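Local coordinates for protein glycinin A3B4 subunit (Glycine max, PDB 2D5F) that probably serves as a seed storage reserve, an 11S globulin built from two cupin barrels per chain that packs into a hexamer, at residues G27-W33 with V47-N53; P64-M68 with L147-N151; D157-R161 with H173-M177; S390-R396 with L439-K445. All blocks are in the same frame, centred on the assembly; numbering follows the deposited sequence.

Interaction 1: residues G27-W33 with V47-N53; sequences GGLIETW and VSKRTLN. With CO3 (carbonate ion), chain E.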
# COMPACT_ATOMS: atom_id res chain seq x y z
N GLY B 27 -27.87 -21.65 -29.05
CA GLY B 27 -26.47 -21.99 -29.22
C GLY B 27 -25.75 -22.63 -28.06
O GLY B 27 -24.53 -22.83 -28.13
N GLY B 28 -26.47 -22.97 -26.99
CA GLY B 28 -25.80 -23.58 -25.86
C GLY B 28 -26.68 -23.99 -24.70
O GLY B 28 -27.91 -24.08 -24.81
N LEU B 29 -26.03 -24.23 -23.56
CA LEU B 29 -26.70 -24.66 -22.35
C LEU B 29 -26.09 -24.00 -21.12
O LEU B 29 -24.87 -23.77 -21.06
CB LEU B 29 -26.57 -26.18 -22.23
CG LEU B 29 -27.17 -26.88 -21.01
CD1 LEU B 29 -28.69 -26.77 -21.05
CD2 LEU B 29 -26.73 -28.33 -20.99
N ILE B 30 -26.93 -23.69 -20.14
CA ILE B 30 -26.47 -23.11 -18.89
C ILE B 30 -27.07 -23.94 -17.77
O ILE B 30 -28.28 -24.12 -17.70
CB ILE B 30 -26.93 -21.65 -18.72
CG1 ILE B 30 -26.27 -20.77 -19.79
CG2 ILE B 30 -26.56 -21.14 -17.33
CD1 ILE B 30 -26.66 -19.30 -19.70
N GLU B 31 -26.20 -24.47 -16.92
CA GLU B 31 -26.62 -25.29 -15.79
C GLU B 31 -26.17 -24.61 -14.51
O GLU B 31 -25.00 -24.23 -14.39
CB GLU B 31 -25.98 -26.66 -15.89
CG GLU B 31 -26.44 -27.46 -17.09
CD GLU B 31 -25.60 -28.69 -17.30
OE1 GLU B 31 -24.59 -28.61 -18.03
OE2 GLU B 31 -25.94 -29.75 -16.72
N THR B 32 -27.08 -24.44 -13.56
CA THR B 32 -26.70 -23.80 -12.31
C THR B 32 -26.99 -24.66 -11.10
O THR B 32 -27.91 -25.48 -11.10
CB THR B 32 -27.44 -22.45 -12.12
OG1 THR B 32 -28.85 -22.67 -12.05
CG2 THR B 32 -27.13 -21.51 -13.28
N TRP B 33 -26.17 -24.48 -10.06
CA TRP B 33 -26.36 -25.18 -8.80
C TRP B 33 -27.22 -24.20 -7.99
O TRP B 33 -26.97 -23.00 -8.03
CB TRP B 33 -25.02 -25.39 -8.09
CG TRP B 33 -24.22 -26.60 -8.56
CD1 TRP B 33 -24.06 -27.79 -7.88
CD2 TRP B 33 -23.43 -26.71 -9.75
NE1 TRP B 33 -23.22 -28.62 -8.59
CE2 TRP B 33 -22.83 -27.99 -9.74
CE3 TRP B 33 -23.19 -25.86 -10.84
CZ2 TRP B 33 -21.98 -28.43 -10.77
CZ3 TRP B 33 -22.34 -26.30 -11.87
CH2 TRP B 33 -21.75 -27.58 -11.82
N VAL B 47 -22.38 -21.87 -8.24
CA VAL B 47 -21.65 -22.24 -9.44
C VAL B 47 -22.56 -22.38 -10.65
O VAL B 47 -23.73 -22.76 -10.53
CB VAL B 47 -20.89 -23.58 -9.22
CG1 VAL B 47 -20.09 -23.95 -10.46
CG2 VAL B 47 -19.98 -23.46 -7.99
N SER B 48 -22.01 -22.08 -11.82
CA SER B 48 -22.74 -22.16 -13.07
C SER B 48 -21.88 -22.82 -14.14
O SER B 48 -20.74 -22.43 -14.36
CB SER B 48 -23.13 -20.75 -13.51
OG SER B 48 -23.64 -20.74 -14.82
N LYS B 49 -22.43 -23.84 -14.80
CA LYS B 49 -21.72 -24.55 -15.86
C LYS B 49 -22.29 -24.08 -17.20
O LYS B 49 -23.49 -24.20 -17.44
CB LYS B 49 -21.92 -26.05 -15.71
CG LYS B 49 -21.20 -26.89 -16.75
CD LYS B 49 -21.43 -28.37 -16.47
CE LYS B 49 -20.77 -29.24 -17.53
NZ LYS B 49 -21.09 -30.68 -17.32
N ARG B 50 -21.44 -23.54 -18.06
CA ARG B 50 -21.90 -23.04 -19.35
C ARG B 50 -21.34 -23.81 -20.52
O ARG B 50 -20.16 -24.17 -20.55
CB ARG B 50 -21.54 -21.56 -19.49
CG ARG B 50 -22.36 -20.65 -18.58
CD ARG B 50 -21.67 -19.32 -18.33
NE ARG B 50 -22.08 -18.78 -17.03
CZ ARG B 50 -21.38 -17.89 -16.33
NH1 ARG B 50 -21.84 -17.47 -15.16
NH2 ARG B 50 -20.23 -17.43 -16.80
N THR B 51 -22.20 -24.07 -21.50
CA THR B 51 -21.79 -24.79 -22.69
C THR B 51 -22.11 -23.98 -23.92
O THR B 51 -23.26 -23.57 -24.13
CB THR B 51 -22.48 -26.16 -22.80
OG1 THR B 51 -22.11 -26.97 -21.68
CG2 THR B 51 -22.06 -26.87 -24.08
N LEU B 52 -21.09 -23.70 -24.72
CA LEU B 52 -21.27 -22.96 -25.95
C LEU B 52 -21.08 -23.98 -27.06
O LEU B 52 -20.00 -24.55 -27.21
CB LEU B 52 -20.21 -21.86 -26.10
CG LEU B 52 -20.31 -20.59 -25.25
CD1 LEU B 52 -20.44 -20.94 -23.78
CD2 LEU B 52 -19.06 -19.74 -25.50
N ASN B 53 -22.13 -24.22 -27.82
CA ASN B 53 -22.04 -25.16 -28.93
C ASN B 53 -21.27 -24.49 -30.07
O ASN B 53 -20.88 -23.33 -29.96
CB ASN B 53 -23.44 -25.57 -29.37
CG ASN B 53 -24.13 -26.47 -28.36
OD1 ASN B 53 -25.36 -26.50 -28.26
ND2 ASN B 53 -23.34 -27.23 -27.62
C CO3 E . -19.18 -18.02 -20.39
O1 CO3 E . -19.62 -17.56 -21.49
O2 CO3 E . -19.52 -17.46 -19.29
O3 CO3 E . -18.40 -19.05 -20.40
O HOH W 1 -23.78 -26.35 -19.43
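E31 and K49 meet as a hydrogen-bonded antiparallel pair, with K49 N donating to E31 O at 2.6 Å and E31 N returning a bond to K49 O. L29 and T51 repeat this two residues along. W33 N to V47 O closes one end of the ladder, and N53 N to G27 O the other. On the partly exposed face, K49 stretches out from a CG anti to its backbone N (chi1 -179°) and runs alongside E31, bringing its CD to 3.5 Å from E31 OE1. K49 NZ and E31 OE1 stay 4.1 Å apart, too far for a salt bridge. A water fills the same corner, 2.8 Å from E31 OE1 and within bonding distance of K49 O and T51 OG1. W33 lays its six-membered ring beside V47, with W33 CZ3 3.5 Å from V47 CG1, while K49 N lies at the ring edge. W33 NE1 bonds to L17 O.

The other face, carrying I30, S48 and R50, is buried between the two sheets of the cupin barrel. There R50 NH2 gives a hydrogen bond of 2.6 Å to carbonate O2, N-H...O angle 150°, the oxygen lying at the edge of the guanidinium. H58, Y131 and T133 also bond the ion, which probably came from the crystallisation liquor. Behind it, Q67 OE1 takes R50 NH1; this and the carbonate bond limit the group's rotation, a weak bond from R50 NE to S48 OG adding little. Bulky I30 packs CG1 on R50 CG. A buried arginine, its charge probably balanced here, is consistent with a pocket accepting a small anion.

Interaction 2: residues P64-M68 with L147-N151; sequences PYPQM and LDTSN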
# COMPACT_ATOMS: atom_id res chain seq x y z
N PRO B 64 -22.84 -8.18 -10.38
CA PRO B 64 -22.26 -7.38 -9.30
C PRO B 64 -21.27 -8.06 -8.36
O PRO B 64 -21.17 -7.70 -7.19
CB PRO B 64 -23.49 -6.87 -8.56
CG PRO B 64 -24.41 -8.05 -8.64
CD PRO B 64 -24.25 -8.52 -10.09
N TYR B 65 -20.54 -9.05 -8.87
CA TYR B 65 -19.54 -9.76 -8.07
C TYR B 65 -18.58 -10.40 -9.05
O TYR B 65 -18.89 -10.54 -10.23
CB TYR B 65 -20.18 -10.83 -7.18
CG TYR B 65 -21.30 -11.60 -7.86
CD1 TYR B 65 -22.63 -11.25 -7.67
CD2 TYR B 65 -21.01 -12.66 -8.72
CE1 TYR B 65 -23.66 -11.92 -8.33
CE2 TYR B 65 -22.03 -13.34 -9.38
CZ TYR B 65 -23.35 -12.97 -9.19
OH TYR B 65 -24.36 -13.63 -9.86
N PRO B 66 -17.38 -10.76 -8.60
CA PRO B 66 -16.50 -11.38 -9.58
C PRO B 66 -16.83 -12.84 -9.84
O PRO B 66 -17.52 -13.48 -9.05
CB PRO B 66 -15.10 -11.18 -8.99
CG PRO B 66 -15.34 -11.14 -7.53
CD PRO B 66 -16.64 -10.39 -7.38
N GLN B 67 -16.38 -13.34 -10.99
CA GLN B 67 -16.58 -14.73 -11.36
C GLN B 67 -15.21 -15.26 -11.73
O GLN B 67 -14.40 -14.55 -12.34
CB GLN B 67 -17.48 -14.88 -12.59
CG GLN B 67 -18.93 -14.45 -12.43
CD GLN B 67 -19.72 -14.63 -13.71
OE1 GLN B 67 -19.83 -15.74 -14.24
NE2 GLN B 67 -20.27 -13.53 -14.22
N MET B 68 -14.93 -16.50 -11.34
CA MET B 68 -13.68 -17.14 -11.71
C MET B 68 -14.14 -18.35 -12.50
O MET B 68 -14.85 -19.20 -11.98
CB MET B 68 -12.88 -17.57 -10.49
CG MET B 68 -11.61 -18.30 -10.88
SD MET B 68 -10.51 -18.53 -9.49
CE MET B 68 -9.44 -17.14 -9.73
N LEU B 147 -19.32 -18.24 -8.98
CA LEU B 147 -19.96 -16.94 -8.80
C LEU B 147 -19.76 -16.52 -7.35
O LEU B 147 -20.46 -16.98 -6.45
CB LEU B 147 -21.46 -17.02 -9.13
CG LEU B 147 -21.94 -17.05 -10.59
CD1 LEU B 147 -21.31 -18.21 -11.34
CD2 LEU B 147 -23.46 -17.18 -10.63
N ASP B 148 -18.79 -15.64 -7.12
CA ASP B 148 -18.47 -15.18 -5.77
C ASP B 148 -19.48 -14.15 -5.26
O ASP B 148 -19.14 -12.98 -5.05
CB ASP B 148 -17.04 -14.61 -5.77
CG ASP B 148 -16.52 -14.30 -4.38
OD1 ASP B 148 -17.00 -14.92 -3.40
OD2 ASP B 148 -15.63 -13.44 -4.26
N THR B 149 -20.71 -14.60 -5.04
CA THR B 149 -21.80 -13.74 -4.56
C THR B 149 -21.55 -13.04 -3.22
O THR B 149 -22.03 -11.94 -3.00
CB THR B 149 -23.12 -14.53 -4.42
OG1 THR B 149 -22.88 -15.73 -3.67
CG2 THR B 149 -23.70 -14.89 -5.79
N SER B 150 -20.81 -13.69 -2.33
CA SER B 150 -20.54 -13.10 -1.02
C SER B 150 -19.38 -12.11 -1.03
O SER B 150 -19.06 -11.53 0.00
CB SER B 150 -20.26 -14.20 0.01
OG SER B 150 -19.03 -14.87 -0.25
N ASN B 151 -18.75 -11.92 -2.19
CA ASN B 151 -17.63 -10.99 -2.28
C ASN B 151 -17.99 -9.62 -1.71
O ASN B 151 -19.09 -9.11 -1.93
CB ASN B 151 -17.16 -10.84 -3.73
CG ASN B 151 -15.97 -9.91 -3.87
OD1 ASN B 151 -16.12 -8.70 -4.05
ND2 ASN B 151 -14.77 -10.47 -3.77
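P66 O accepts D148 N at 3.2 Å, the nitrogen lying nearly in line with the P66 carbonyl though the N-H is bent (148°). This bond joins the two segments just where an antiparallel pair of the first jelly-roll (cupin) barrel comes apart: Q67 and L147 still face each other as a non-hydrogen-bonded pair, then the chain leaves through an inverse gamma turn centred on D148, T149 N reaching L147 O at 2.8 Å, and a type I turn from D148 to N151. Aspartate suits the first position of that turn because D148 OD2 takes N151 ND2 at 3.1 Å, OD2 lying 17° out of the N151 amide plane.

Beside the turn, Y65 CG stands between the backbone N and the carbonyl carbon (chi1 40°), which swings the ring against L147 and T149. T149 CG2 sits over one face in a CH-pi contact, 4.0 Å from the Y65 ring centroid, while Y65 CE2 comes to 3.7 Å from L147 CB as the side chains pass at a slant. The hydroxyl bonds to R161 N, suiting tyrosine to this buried place. P66, its ring closed back on the backbone N, presents CD to N151 CG at 3.6 Å.

Interaction 3: residues D157-R161 with H173-M177; sequences DQNPR and HPETM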
# COMPACT_ATOMS: atom_id res chain seq x y z
N ASP B 157 -27.25 -8.10 -2.38
CA ASP B 157 -27.54 -9.13 -1.39
C ASP B 157 -26.94 -10.43 -1.90
O ASP B 157 -26.34 -10.44 -2.97
CB ASP B 157 -29.04 -9.27 -1.11
CG ASP B 157 -29.87 -9.42 -2.36
OD1 ASP B 157 -30.88 -8.71 -2.47
OD2 ASP B 157 -29.51 -10.25 -3.22
N GLN B 158 -27.10 -11.51 -1.15
CA GLN B 158 -26.50 -12.79 -1.51
C GLN B 158 -26.97 -13.46 -2.80
O GLN B 158 -26.33 -14.39 -3.27
CB GLN B 158 -26.68 -13.78 -0.35
CG GLN B 158 -28.04 -14.44 -0.31
CD GLN B 158 -27.95 -15.92 -0.62
OE1 GLN B 158 -27.37 -16.69 0.14
NE2 GLN B 158 -28.53 -16.32 -1.76
N ASN B 159 -28.07 -12.99 -3.37
CA ASN B 159 -28.58 -13.61 -4.59
C ASN B 159 -27.71 -13.40 -5.82
O ASN B 159 -27.13 -12.33 -6.02
CB ASN B 159 -29.98 -13.09 -4.93
CG ASN B 159 -31.01 -13.45 -3.88
OD1 ASN B 159 -31.05 -12.86 -2.80
ND2 ASN B 159 -31.85 -14.43 -4.20
N PRO B 160 -27.59 -14.44 -6.65
CA PRO B 160 -26.79 -14.31 -7.87
C PRO B 160 -27.66 -13.47 -8.81
O PRO B 160 -28.89 -13.55 -8.76
CB PRO B 160 -26.62 -15.75 -8.33
CG PRO B 160 -27.84 -16.44 -7.79
CD PRO B 160 -27.96 -15.84 -6.41
N ARG B 161 -27.03 -12.65 -9.64
CA ARG B 161 -27.78 -11.80 -10.57
C ARG B 161 -27.01 -11.66 -11.87
O ARG B 161 -25.79 -11.51 -11.84
CB ARG B 161 -27.96 -10.38 -10.00
CG ARG B 161 -28.85 -10.22 -8.79
CD ARG B 161 -28.94 -8.74 -8.45
NE ARG B 161 -29.99 -8.41 -7.50
CZ ARG B 161 -29.96 -8.71 -6.20
NH1 ARG B 161 -30.97 -8.37 -5.42
NH2 ARG B 161 -28.91 -9.36 -5.70
N HIS B 173 -30.94 -18.42 -12.39
CA HIS B 173 -30.97 -18.81 -10.99
C HIS B 173 -32.40 -18.60 -10.51
O HIS B 173 -32.71 -17.62 -9.85
CB HIS B 173 -29.99 -17.97 -10.17
CG HIS B 173 -28.60 -17.97 -10.74
ND1 HIS B 173 -28.20 -17.07 -11.71
CD2 HIS B 173 -27.55 -18.79 -10.52
CE1 HIS B 173 -26.95 -17.35 -12.07
NE2 HIS B 173 -26.54 -18.39 -11.36
N PRO B 174 -33.30 -19.54 -10.87
CA PRO B 174 -34.72 -19.51 -10.52
C PRO B 174 -35.00 -19.44 -9.03
O PRO B 174 -36.00 -18.85 -8.61
CB PRO B 174 -35.26 -20.78 -11.17
CG PRO B 174 -34.10 -21.70 -11.11
CD PRO B 174 -32.96 -20.81 -11.54
N GLU B 175 -34.14 -20.04 -8.22
CA GLU B 175 -34.35 -20.02 -6.78
C GLU B 175 -34.43 -18.60 -6.23
O GLU B 175 -34.94 -18.40 -5.13
CB GLU B 175 -33.23 -20.79 -6.06
CG GLU B 175 -31.90 -20.06 -5.94
CD GLU B 175 -30.98 -20.27 -7.13
OE1 GLU B 175 -29.78 -19.93 -7.00
OE2 GLU B 175 -31.44 -20.75 -8.19
N THR B 176 -33.96 -17.62 -7.00
CA THR B 176 -33.99 -16.23 -6.55
C THR B 176 -35.32 -15.52 -6.83
O THR B 176 -35.58 -14.45 -6.28
CB THR B 176 -32.87 -15.37 -7.21
OG1 THR B 176 -33.09 -15.31 -8.63
CG2 THR B 176 -31.50 -15.96 -6.92
N MET B 177 -36.15 -16.10 -7.68
CA MET B 177 -37.42 -15.48 -8.01
C MET B 177 -38.44 -15.59 -6.89
O MET B 177 -39.56 -15.08 -7.00
CB MET B 177 -38.00 -16.06 -9.30
CG MET B 177 -37.18 -15.71 -10.54
SD MET B 177 -36.50 -14.02 -10.45
CE MET B 177 -38.01 -13.04 -10.27
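P160 and H173 meet ring on ring, and the proline can be traced atom by atom. Its CB lies over the centre of the H173 imidazole, 3.8 Å from the centroid and only 7° off the ring normal, a CH-pi contact that holds whichever way the imidazole is turned. One bond further, P160 CG drops against the base of the histidine, 3.4 Å from H173 CG, with E175 OE1 in loose contact on its flank; that carboxylate oxygen is hydrogen-bonded to S35 OG. P160 CD then turns to the methyl of T176, 3.6 Å from CG2. A compact, rigid, apolar ring suits a corner where an aromatic face and a methyl group meet.

T176 has two jobs. With OG1 between the backbone N and the carbonyl carbon (chi1 64°), the T176 hydroxyl turns back to donate to H173 O at 2.6 Å, leaving CG2 for P160 and for N159 CB. H173 O also takes T176 N, so two donors grip it at the start of the short 3-10 segment 174-176.

In a salt bridge on the proline side, R161 grips D157 end-on, NH1 to D157 OD1 at 3.0 Å and NH2 to D157 OD2 at 2.7 Å, while N159 N reaches OD2 from the opposite face of the carboxylate, forming an Asx turn. C9 N of a neighbouring subunit also bonds D157 OD1, and Q10 of that subunit bonds T176 O. The loops thus meet at a subunit boundary, 157-161 leading from strand 141-147 into strand 163-164 and the other loop running on toward helix 210-216.

Interaction 4: residues S390-R396 with L439-K445; sequences SVIYVTR and LEYVVFK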
# COMPACT_ATOMS: atom_id res chain seq x y z
N SER B 390 -13.45 -23.25 0.47
CA SER B 390 -13.04 -23.79 -0.82
C SER B 390 -14.17 -24.55 -1.48
O SER B 390 -15.07 -25.04 -0.79
CB SER B 390 -11.85 -24.74 -0.65
OG SER B 390 -10.72 -24.07 -0.14
N VAL B 391 -14.13 -24.63 -2.80
CA VAL B 391 -15.14 -25.36 -3.55
C VAL B 391 -14.44 -26.20 -4.62
O VAL B 391 -13.81 -25.66 -5.54
CB VAL B 391 -16.16 -24.43 -4.24
CG1 VAL B 391 -17.28 -25.25 -4.86
CG2 VAL B 391 -16.72 -23.44 -3.22
N ILE B 392 -14.53 -27.51 -4.47
CA ILE B 392 -13.91 -28.43 -5.40
C ILE B 392 -14.88 -28.82 -6.51
O ILE B 392 -16.05 -29.09 -6.25
CB ILE B 392 -13.48 -29.74 -4.70
CG1 ILE B 392 -12.38 -29.45 -3.68
CG2 ILE B 392 -12.99 -30.74 -5.73
CD1 ILE B 392 -12.09 -30.63 -2.77
N TYR B 393 -14.39 -28.81 -7.74
CA TYR B 393 -15.20 -29.25 -8.87
C TYR B 393 -14.32 -30.28 -9.58
O TYR B 393 -13.22 -29.95 -10.03
CB TYR B 393 -15.53 -28.11 -9.84
CG TYR B 393 -16.26 -28.62 -11.07
CD1 TYR B 393 -17.63 -28.88 -11.02
CD2 TYR B 393 -15.57 -28.93 -12.24
CE1 TYR B 393 -18.30 -29.45 -12.12
CE2 TYR B 393 -16.22 -29.51 -13.34
CZ TYR B 393 -17.59 -29.76 -13.27
OH TYR B 393 -18.24 -30.35 -14.33
N VAL B 394 -14.78 -31.52 -9.66
CA VAL B 394 -13.99 -32.56 -10.31
C VAL B 394 -14.10 -32.44 -11.81
O VAL B 394 -15.19 -32.45 -12.37
CB VAL B 394 -14.43 -33.96 -9.85
CG1 VAL B 394 -13.57 -35.04 -10.54
CG2 VAL B 394 -14.29 -34.07 -8.34
N THR B 395 -12.95 -32.32 -12.47
CA THR B 395 -12.91 -32.16 -13.91
C THR B 395 -12.71 -33.49 -14.63
O THR B 395 -12.99 -33.60 -15.82
CB THR B 395 -11.79 -31.19 -14.31
OG1 THR B 395 -10.56 -31.63 -13.73
CG2 THR B 395 -12.10 -29.79 -13.82
N ARG B 396 -12.23 -34.49 -13.91
CA ARG B 396 -12.03 -35.80 -14.51
C ARG B 396 -11.68 -36.86 -13.50
O ARG B 396 -11.10 -36.58 -12.45
CB ARG B 396 -10.91 -35.73 -15.56
CG ARG B 396 -10.96 -36.86 -16.56
CD ARG B 396 -9.56 -37.21 -17.00
NE ARG B 396 -8.78 -37.71 -15.88
CZ ARG B 396 -7.46 -37.76 -15.85
NH1 ARG B 396 -6.77 -37.34 -16.90
NH2 ARG B 396 -6.83 -38.22 -14.78
N LEU B 439 -7.61 -38.85 -10.54
CA LEU B 439 -8.55 -37.80 -10.18
C LEU B 439 -7.98 -36.43 -10.48
O LEU B 439 -6.83 -36.15 -10.16
CB LEU B 439 -8.88 -37.88 -8.69
CG LEU B 439 -9.72 -36.72 -8.14
CD1 LEU B 439 -11.17 -36.85 -8.59
CD2 LEU B 439 -9.64 -36.72 -6.62
N GLU B 440 -8.79 -35.57 -11.10
CA GLU B 440 -8.38 -34.21 -11.42
C GLU B 440 -9.49 -33.26 -11.01
O GLU B 440 -10.67 -33.55 -11.22
CB GLU B 440 -8.14 -34.03 -12.92
CG GLU B 440 -7.10 -34.92 -13.54
CD GLU B 440 -6.68 -34.43 -14.91
OE1 GLU B 440 -6.05 -35.21 -15.65
OE2 GLU B 440 -6.97 -33.26 -15.25
N TYR B 441 -9.11 -32.12 -10.45
CA TYR B 441 -10.10 -31.15 -10.05
C TYR B 441 -9.52 -29.76 -9.84
O TYR B 441 -8.31 -29.60 -9.65
CB TYR B 441 -10.81 -31.60 -8.77
CG TYR B 441 -9.91 -31.70 -7.55
CD1 TYR B 441 -9.25 -32.89 -7.24
CD2 TYR B 441 -9.73 -30.61 -6.70
CE1 TYR B 441 -8.44 -33.00 -6.11
CE2 TYR B 441 -8.92 -30.70 -5.57
CZ TYR B 441 -8.28 -31.89 -5.28
OH TYR B 441 -7.51 -31.97 -4.15
N VAL B 442 -10.39 -28.77 -9.90
CA VAL B 442 -9.98 -27.40 -9.65
C VAL B 442 -10.59 -27.10 -8.29
O VAL B 442 -11.60 -27.70 -7.92
CB VAL B 442 -10.55 -26.41 -10.69
CG1 VAL B 442 -12.07 -26.46 -10.69
CG2 VAL B 442 -10.08 -24.99 -10.35
N VAL B 443 -9.97 -26.21 -7.53
CA VAL B 443 -10.50 -25.84 -6.23
C VAL B 443 -10.53 -24.33 -6.18
O VAL B 443 -9.49 -23.69 -6.24
CB VAL B 443 -9.61 -26.27 -5.06
CG1 VAL B 443 -10.37 -26.08 -3.75
CG2 VAL B 443 -9.18 -27.67 -5.22
N PHE B 444 -11.73 -23.77 -6.09
CA PHE B 444 -11.85 -22.33 -6.00
C PHE B 444 -11.74 -21.97 -4.51
O PHE B 444 -12.30 -22.66 -3.66
CB PHE B 444 -13.20 -21.87 -6.55
CG PHE B 444 -13.46 -22.28 -7.98
CD1 PHE B 444 -14.27 -23.38 -8.26
CD2 PHE B 444 -12.91 -21.56 -9.03
CE1 PHE B 444 -14.55 -23.73 -9.58
CE2 PHE B 444 -13.18 -21.91 -10.36
CZ PHE B 444 -14.00 -23.00 -10.64
N LYS B 445 -11.00 -20.92 -4.19
CA LYS B 445 -10.86 -20.51 -2.79
C LYS B 445 -11.20 -19.02 -2.70
O LYS B 445 -10.74 -18.22 -3.52
CB LYS B 445 -9.44 -20.79 -2.29
CG LYS B 445 -9.05 -22.26 -2.42
CD LYS B 445 -7.71 -22.58 -1.78
CE LYS B 445 -7.34 -24.04 -1.99
NZ LYS B 445 -6.04 -24.36 -1.36
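V391 and F444 exchange two backbone hydrogen bonds, V391 N to F444 O at 2.8 Å, and Y393 and V442 do the same two residues along. The regular pattern breaks at the far end: T395 N and R396 N both donate to E440 O from the same face of its carbonyl plane, with bonds of 2.9 and 3.2 Å. This classic beta bulge shifts the register by one residue where the chain turns its corner at R396. The strands belong to the second cupin jelly roll, 438-445 lying between 368-374 and 390-395.

Beside the bulge, exposed R396, bent at chi2 and chi3, folds its guanidinium over E440, whose CD lies 3.5 Å above the centre of the R396 plane. Their salt bridge joins R396 NH1 to E440 OE1 at 2.6 Å, with the two planes 62° apart; OE1 lies over the guanidinium face, more an ion pair than an in-plane N-H bond. Opposite charges suit this partly solvent-facing end of the strands. E440 OE2 is taken by Y371 OH.

Among the apolar contacts, chi1 of -65° sets I392 CG1 beside the backbone N and so leaves I392 CG2 anti to it, 3.4 Å from Y441 CD2. The V394 and L439 side chains cross at about a right angle, V394 CG1 3.6 Å from L439 CD1. On the other face, Y393 CB meets V442 CG1 at 3.9 Å, and F444 reaches M68 and I70 of the first barrel.

How the interactions relate
Along the chain the contacts come in order, each closing before the next opens. Interactions 1 and 2 share the antiparallel sheet of the first cupin barrel, their centres about 17 Å apart, with L147 of interaction 2 packing on S48. Interaction 3 lies at the edge of that barrel, centre to centre about 12 Å from interaction 2 and 16 Å from interaction 1, where H173 touches both T32 and L147. Interaction 4 belongs to the second barrel, its centre about 17 Å from those of interactions 1 and 2 and 24 Å from that of interaction 3. W33 against Y393, and F444 against M68, bring the two barrels together. The first barrel thus links carbonate site, barrel-barrel junction and subunit boundary.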